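PDB 3GBV: putative LacI-family transcriptional regulator from Bacteroides fragilis, which probably regulates transcription as a LacI-family repressor or activator, its periplasmic-binding-protein-like effector domain sensing a small molecule that is not known. Local coordinates for residues Lys8-Cys13 with Gln69-Met74; Met190-Phe195 with Gly215-Gln220. One frame throughout, in Å; residues are numbered along the deposited sequence.

In the fold
The chain is built as two lobes, each an alpha/beta sandwich around a sheet with strand order 2-1-3-4-5-6, the design of periplasmic binding proteins and of LacI-type effector domains. Contact 1 (8-13 with 69-74) pairs the neighbouring strands 9-16 and 72-75 inside the parallel sheet of the first lobe. Contact 2 (190-195 with 215-220) packs helices 187-197 and 212-220 in the second lobe and comes later along the chain. Their centres lie 43 Å apart, on opposite sides of the centre of the chain, and their nearest atoms are about 26 Å from each other. Contact 1 thus belongs to one lobe, built mainly on backbone pairing, and contact 2 to the other, built on side chains.

Contact 1: residues Lys8-Cys13 with Gln69-Met74; sequences KYTFAC and QPDGVM
Asp71 meets the backbone of Tyr9 and Thr10 just where strand 72-75 is about to start. Its CB lies 3.6 Å from Thr10 O. With CG beside the backbone N and anti to the carbonyl carbon (chi1 -63°), the carboxylate reaches across to strand 9-16, and CG sits at the edge of the Tyr9 ring, near CD1. OD1 comes no closer than 4.1 Å to Tyr9 CD1, while Asp71 OD2, which also lies against Tyr9 CA, accepts a hydrogen bond from Thr10 N, 2.7 Å long and almost straight at 172°, through the lone pair facing away from OD1. The same residue also gives through its backbone: Asp71 N donates to Thr10 O at 3.0 Å, and Gly72 N adds a weak, longer bond to that oxygen. Asp71 thus grips Thr10 at both its N-H and its carbonyl.

Beyond this point the regular ladder takes over. Ala12 is held by both its N and its O, which bond to Gly72 O and, at 3.1 Å, to Met74 N. Ala12 CB faces Pro70 CB at 3.9 Å, while on the other face of the sheet Phe11 turns the edge of its ring toward Gly72 N. On that same face selenomethionine Met74 folds unusually tightly over Cys13; both side chains also touch Ile31 of helix 23-37. Phe11 packs against Leu265 and Leu269 of helix 254-270. Parallel strands joined through an intervening strand and helices, with helices on the sheet faces, mark the Rossmann-like alpha/beta core of a periplasmic-binding-protein lobe.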
loop_
_atom_site.group_PDB
_atom_site.type_symbol
_atom_site.label_atom_id
_atom_site.label_comp_id
_atom_site.label_asym_id
_atom_site.label_seq_id
_atom_site.Cartn_x
_atom_site.Cartn_y
_atom_site.Cartn_z
ATOM N N LYS A 8 26.623 -20.064 -18.715
ATOM C CA LYS A 8 25.633 -19.562 -17.766
ATOM C C LYS A 8 24.663 -18.577 -18.410
ATOM O O LYS A 8 24.819 -18.192 -19.570
ATOM C CB LYS A 8 26.326 -18.877 -16.582
ATOM C CG LYS A 8 27.122 -17.630 -16.955
ATOM C CD LYS A 8 27.609 -16.885 -15.711
ATOM C CE LYS A 8 28.304 -15.560 -16.048
ATOM N NZ LYS A 8 29.662 -15.729 -16.646
ATOM N N TYR A 9 23.650 -18.182 -17.646
ATOM C CA TYR A 9 22.669 -17.215 -18.119
ATOM C C TYR A 9 23.101 -15.857 -17.589
ATOM O O TYR A 9 23.378 -15.708 -16.396
ATOM C CB TYR A 9 21.273 -17.557 -17.596
ATOM C CG TYR A 9 20.566 -18.626 -18.392
ATOM C CD1 TYR A 9 20.144 -18.387 -19.702
ATOM C CD2 TYR A 9 20.316 -19.877 -17.836
ATOM C CE1 TYR A 9 19.487 -19.380 -20.440
ATOM C CE2 TYR A 9 19.666 -20.874 -18.558
ATOM C CZ TYR A 9 19.253 -20.624 -19.856
ATOM O OH TYR A 9 18.613 -21.623 -20.563
ATOM N N THR A 10 23.165 -14.875 -18.480
ATOM C CA THR A 10 23.584 -13.533 -18.098
ATOM C C THR A 10 22.543 -12.482 -18.465
ATOM O O THR A 10 22.193 -12.327 -19.633
ATOM C CB THR A 10 24.930 -13.174 -18.774
ATOM O OG1 THR A 10 25.898 -14.186 -18.464
ATOM C CG2 THR A 10 25.444 -11.832 -18.268
ATOM N N PHE A 11 22.041 -11.774 -17.457
ATOM C CA PHE A 11 21.044 -10.734 -17.675
ATOM C C PHE A 11 21.685 -9.386 -17.411
ATOM O O PHE A 11 22.086 -9.095 -16.285
ATOM C CB PHE A 11 19.846 -10.913 -16.739
ATOM C CG PHE A 11 19.180 -12.258 -16.843
ATOM C CD1 PHE A 11 18.862 -12.804 -18.086
ATOM C CD2 PHE A 11 18.842 -12.963 -15.692
ATOM C CE1 PHE A 11 18.214 -14.034 -18.178
ATOM C CE2 PHE A 11 18.195 -14.190 -15.771
ATOM C CZ PHE A 11 17.879 -14.729 -17.019
ATOM N N ALA A 12 21.791 -8.565 -18.449
ATOM C CA ALA A 12 22.396 -7.247 -18.293
ATOM C C ALA A 12 21.344 -6.246 -17.813
ATOM O O ALA A 12 20.305 -6.076 -18.452
ATOM C CB ALA A 12 23.000 -6.790 -19.622
ATOM N N CYS A 13 21.612 -5.590 -16.691
ATOM C CA CYS A 13 20.678 -4.608 -16.145
ATOM C C CYS A 13 21.279 -3.214 -16.273
ATOM O O CYS A 13 22.243 -2.881 -15.588
ATOM C CB CYS A 13 20.384 -4.919 -14.674
ATOM S SG CYS A 13 19.930 -6.655 -14.367
ATOM N N GLN A 69 27.120 -9.738 -25.248
ATOM C CA GLN A 69 26.266 -10.829 -25.717
ATOM C C GLN A 69 25.385 -11.410 -24.603
ATOM O O GLN A 69 25.427 -12.606 -24.333
ATOM C CB GLN A 69 27.132 -11.954 -26.298
ATOM C CG GLN A 69 28.308 -11.485 -27.154
ATOM C CD GLN A 69 29.248 -12.625 -27.522
ATOM O OE1 GLN A 69 28.890 -13.518 -28.289
ATOM N NE2 GLN A 69 30.455 -12.601 -26.967
ATOM N N PRO A 70 24.565 -10.572 -23.950
ATOM C CA PRO A 70 23.710 -11.085 -22.878
ATOM C C PRO A 70 22.475 -11.824 -23.389
ATOM O O PRO A 70 22.007 -11.578 -24.499
ATOM C CB PRO A 70 23.344 -9.823 -22.113
ATOM C CG PRO A 70 23.188 -8.832 -23.211
ATOM C CD PRO A 70 24.404 -9.114 -24.087
ATOM N N ASP A 71 21.960 -12.730 -22.561
ATOM C CA ASP A 71 20.770 -13.518 -22.874
ATOM C C ASP A 71 19.540 -12.640 -22.784
ATOM O O ASP A 71 18.613 -12.755 -23.586
ATOM C CB ASP A 71 20.618 -14.657 -21.872
ATOM C CG ASP A 71 21.758 -15.625 -21.937
ATOM O OD1 ASP A 71 21.801 -16.402 -22.915
ATOM O OD2 ASP A 71 22.614 -15.593 -21.023
ATOM N N GLY A 72 19.535 -11.775 -21.778
ATOM C CA GLY A 72 18.418 -10.878 -21.584
ATOM C C GLY A 72 18.863 -9.544 -21.021
ATOM O O GLY A 72 19.965 -9.406 -20.471
ATOM N N VAL A 73 17.993 -8.556 -21.158
ATOM C CA VAL A 73 18.278 -7.222 -20.670
ATOM C C VAL A 73 17.065 -6.582 -20.009
ATOM O O VAL A 73 15.950 -6.728 -20.488
ATOM C CB VAL A 73 18.695 -6.285 -21.824
ATOM C CG1 VAL A 73 19.056 -4.913 -21.267
ATOM C CG2 VAL A 73 19.849 -6.887 -22.605
HETATM N N MSE A 74 17.290 -5.902 -18.890
HETATM C CA MSE A 74 16.233 -5.151 -18.226
HETATM C C MSE A 74 16.859 -3.761 -18.312
HETATM O O MSE A 74 18.083 -3.614 -18.168
HETATM C CB MSE A 74 16.013 -5.617 -16.781
HETATM C CG MSE A 74 17.197 -5.450 -15.842
HETATM SE SE MSE A 74 16.976 -3.849 -14.702
HETATM C CE MSE A 74 18.069 -2.508 -15.667
#

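Contact 2: residues Met190-Phe195 with Gly215-Gln220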
loop_
_atom_site.group_PDB
_atom_site.type_symbol
_atom_site.label_atom_id
_atom_site.label_comp_id
_atom_site.label_asym_id
_atom_site.label_seq_id
_atom_site.Cartn_x
_atom_site.Cartn_y
_atom_site.Cartn_z
HETATM N N MSE A 190 17.186 28.912 -5.860
HETATM C CA MSE A 190 15.980 28.876 -6.694
HETATM C C MSE A 190 14.762 28.958 -5.769
HETATM O O MSE A 190 13.819 29.700 -6.032
HETATM C CB MSE A 190 15.892 27.562 -7.481
HETATM C CG MSE A 190 16.992 27.328 -8.527
HETATM SE SE MSE A 190 16.698 28.384 -10.189
HETATM C CE MSE A 190 14.753 28.171 -10.470
ATOM N N LEU A 191 14.791 28.177 -4.690
ATOM C CA LEU A 191 13.685 28.157 -3.739
ATOM C C LEU A 191 13.463 29.516 -3.072
ATOM O O LEU A 191 12.326 29.969 -2.959
ATOM C CB LEU A 191 13.900 27.081 -2.665
ATOM C CG LEU A 191 13.562 25.600 -2.924
ATOM C CD1 LEU A 191 12.180 25.487 -3.550
ATOM C CD2 LEU A 191 14.587 24.965 -3.817
ATOM N N ASP A 192 14.539 30.168 -2.635
ATOM C CA ASP A 192 14.403 31.480 -1.994
ATOM C C ASP A 192 13.658 32.455 -2.897
ATOM O O ASP A 192 12.718 33.117 -2.462
ATOM C CB ASP A 192 15.767 32.080 -1.635
ATOM C CG ASP A 192 16.464 31.329 -0.516
ATOM O OD1 ASP A 192 15.773 30.880 0.421
ATOM O OD2 ASP A 192 17.706 31.201 -0.566
ATOM N N ASP A 193 14.077 32.546 -4.155
ATOM C CA ASP A 193 13.418 33.454 -5.082
ATOM C C ASP A 193 11.953 33.078 -5.263
ATOM O O ASP A 193 11.081 33.939 -5.208
ATOM C CB ASP A 193 14.135 33.465 -6.441
ATOM C CG ASP A 193 15.522 34.112 -6.371
ATOM O OD1 ASP A 193 15.649 35.180 -5.732
ATOM O OD2 ASP A 193 16.483 33.569 -6.959
ATOM N N PHE A 194 11.679 31.788 -5.452
ATOM C CA PHE A 194 10.306 31.329 -5.643
ATOM C C PHE A 194 9.400 31.676 -4.469
ATOM O O PHE A 194 8.342 32.274 -4.650
ATOM C CB PHE A 194 10.263 29.809 -5.869
ATOM C CG PHE A 194 8.864 29.249 -5.917
ATOM C CD1 PHE A 194 8.090 29.379 -7.064
ATOM C CD2 PHE A 194 8.298 28.653 -4.791
ATOM C CE1 PHE A 194 6.769 28.931 -7.089
ATOM C CE2 PHE A 194 6.977 28.202 -4.804
ATOM C CZ PHE A 194 6.210 28.342 -5.955
ATOM N N PHE A 195 9.808 31.294 -3.266
ATOM C CA PHE A 195 8.991 31.565 -2.093
ATOM C C PHE A 195 8.907 33.052 -1.791
ATOM O O PHE A 195 7.983 33.506 -1.114
ATOM C CB PHE A 195 9.531 30.795 -0.892
ATOM C CG PHE A 195 9.152 29.344 -0.896
ATOM C CD1 PHE A 195 10.124 28.354 -0.810
ATOM C CD2 PHE A 195 7.815 28.966 -0.990
ATOM C CE1 PHE A 195 9.769 27.004 -0.821
ATOM C CE2 PHE A 195 7.449 27.617 -1.002
ATOM C CZ PHE A 195 8.430 26.636 -0.916
ATOM N N GLY A 215 11.976 19.203 0.829
ATOM C CA GLY A 215 11.653 18.968 2.220
ATOM C C GLY A 215 12.734 19.436 3.180
ATOM O O GLY A 215 12.438 20.069 4.195
ATOM N N GLU A 216 13.985 19.112 2.869
ATOM C CA GLU A 216 15.103 19.504 3.713
ATOM C C GLU A 216 15.313 21.006 3.629
ATOM O O GLU A 216 15.820 21.618 4.569
ATOM C CB GLU A 216 16.368 18.752 3.299
ATOM C CG GLU A 216 16.250 17.248 3.487
ATOM C CD GLU A 216 17.470 16.494 3.003
ATOM O OE1 GLU A 216 17.495 15.252 3.152
ATOM O OE2 GLU A 216 18.401 17.139 2.472
ATOM N N TYR A 217 14.924 21.605 2.509
ATOM C CA TYR A 217 15.051 23.051 2.367
ATOM C C TYR A 217 14.127 23.710 3.389
ATOM O O TYR A 217 14.528 24.635 4.098
ATOM C CB TYR A 217 14.646 23.507 0.966
ATOM C CG TYR A 217 14.443 25.003 0.867
ATOM C CD1 TYR A 217 15.533 25.875 0.765
ATOM C CD2 TYR A 217 13.163 25.551 0.903
ATOM C CE1 TYR A 217 15.348 27.260 0.703
ATOM C CE2 TYR A 217 12.968 26.928 0.845
ATOM C CZ TYR A 217 14.064 27.775 0.745
ATOM O OH TYR A 217 13.874 29.134 0.696
ATOM N N LEU A 218 12.889 23.220 3.453
ATOM C CA LEU A 218 11.883 23.738 4.376
ATOM C C LEU A 218 12.274 23.494 5.833
ATOM O O LEU A 218 11.945 24.290 6.713
ATOM C CB LEU A 218 10.521 23.083 4.105
ATOM C CG LEU A 218 9.809 23.376 2.777
ATOM C CD1 LEU A 218 8.564 22.497 2.661
ATOM C CD2 LEU A 218 9.435 24.845 2.696
ATOM N N GLN A 219 12.979 22.394 6.074
ATOM C CA GLN A 219 13.408 22.028 7.414
ATOM C C GLN A 219 14.494 22.971 7.896
ATOM O O GLN A 219 14.437 23.476 9.016
ATOM C CB GLN A 219 13.945 20.598 7.417
ATOM C CG GLN A 219 14.231 20.025 8.797
ATOM C CD GLN A 219 12.965 19.668 9.565
ATOM O OE1 GLN A 219 13.031 19.175 10.692
ATOM N NE2 GLN A 219 11.806 19.914 8.958
ATOM N N GLN A 220 15.479 23.212 7.038
ATOM C CA GLN A 220 16.597 24.082 7.379
ATOM C C GLN A 220 16.167 25.546 7.470
ATOM O O GLN A 220 16.875 26.375 8.031
ATOM C CB GLN A 220 17.716 23.933 6.346
ATOM C CG GLN A 220 19.109 24.120 6.934
ATOM C CD GLN A 220 20.063 24.846 5.999
ATOM O OE1 GLN A 220 20.405 24.349 4.920
ATOM N NE2 GLN A 220 20.498 26.035 6.412
#
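Two helices of the second alpha/beta lobe, 187-197 and 212-220, meet here mainly through one long side chain, Tyr217, which spans the gap to Leu191, Asp192 and Phe195. The short helical segments keep their axes 11.7 Å apart and cross at -73°, a separation too wide for close backbone packing. Tyr217 CG stands anti to the backbone N, and this carries the ring out from its own helix to the next.

Leu191 CB sits over the centre of one ring face, 3.5 Å from the ring centroid, a CH-pi contact; Leu191 CG follows over the CD2 side, near Tyr217 CD2. Phe195 approaches differently: its ring lies almost parallel to that of Tyr217, with planes 8° apart, but the two meet rim to rim, neither covering the other's face, and Phe195 CD1 comes within 3.6 Å of Tyr217 CE2. Farther along the same rim, Phe195 CE1 touches Leu218 CD2 at 4.1 Å.

At the far end of the tyrosine, OH donates to Asp192 OD1 over 2.6 Å. That oxygen lies in the plane of the ring, yet the hydroxyl comes from above the carboxylate plane, 37° out of it. The bond fixes the ring's outer end, and Asp192 OD2 is engaged separately by a salt bridge to Arg221. Behind the contact Leu191 rests on Leu177 and Leu179 of strand 173-180, and Phe195 meets Phe226 edge-to-face. Packing of the successive helices 187-197 and 212-220 beside a mixed, largely parallel sheet fits the alpha/beta lobe of a periplasmic-binding-protein-like fold.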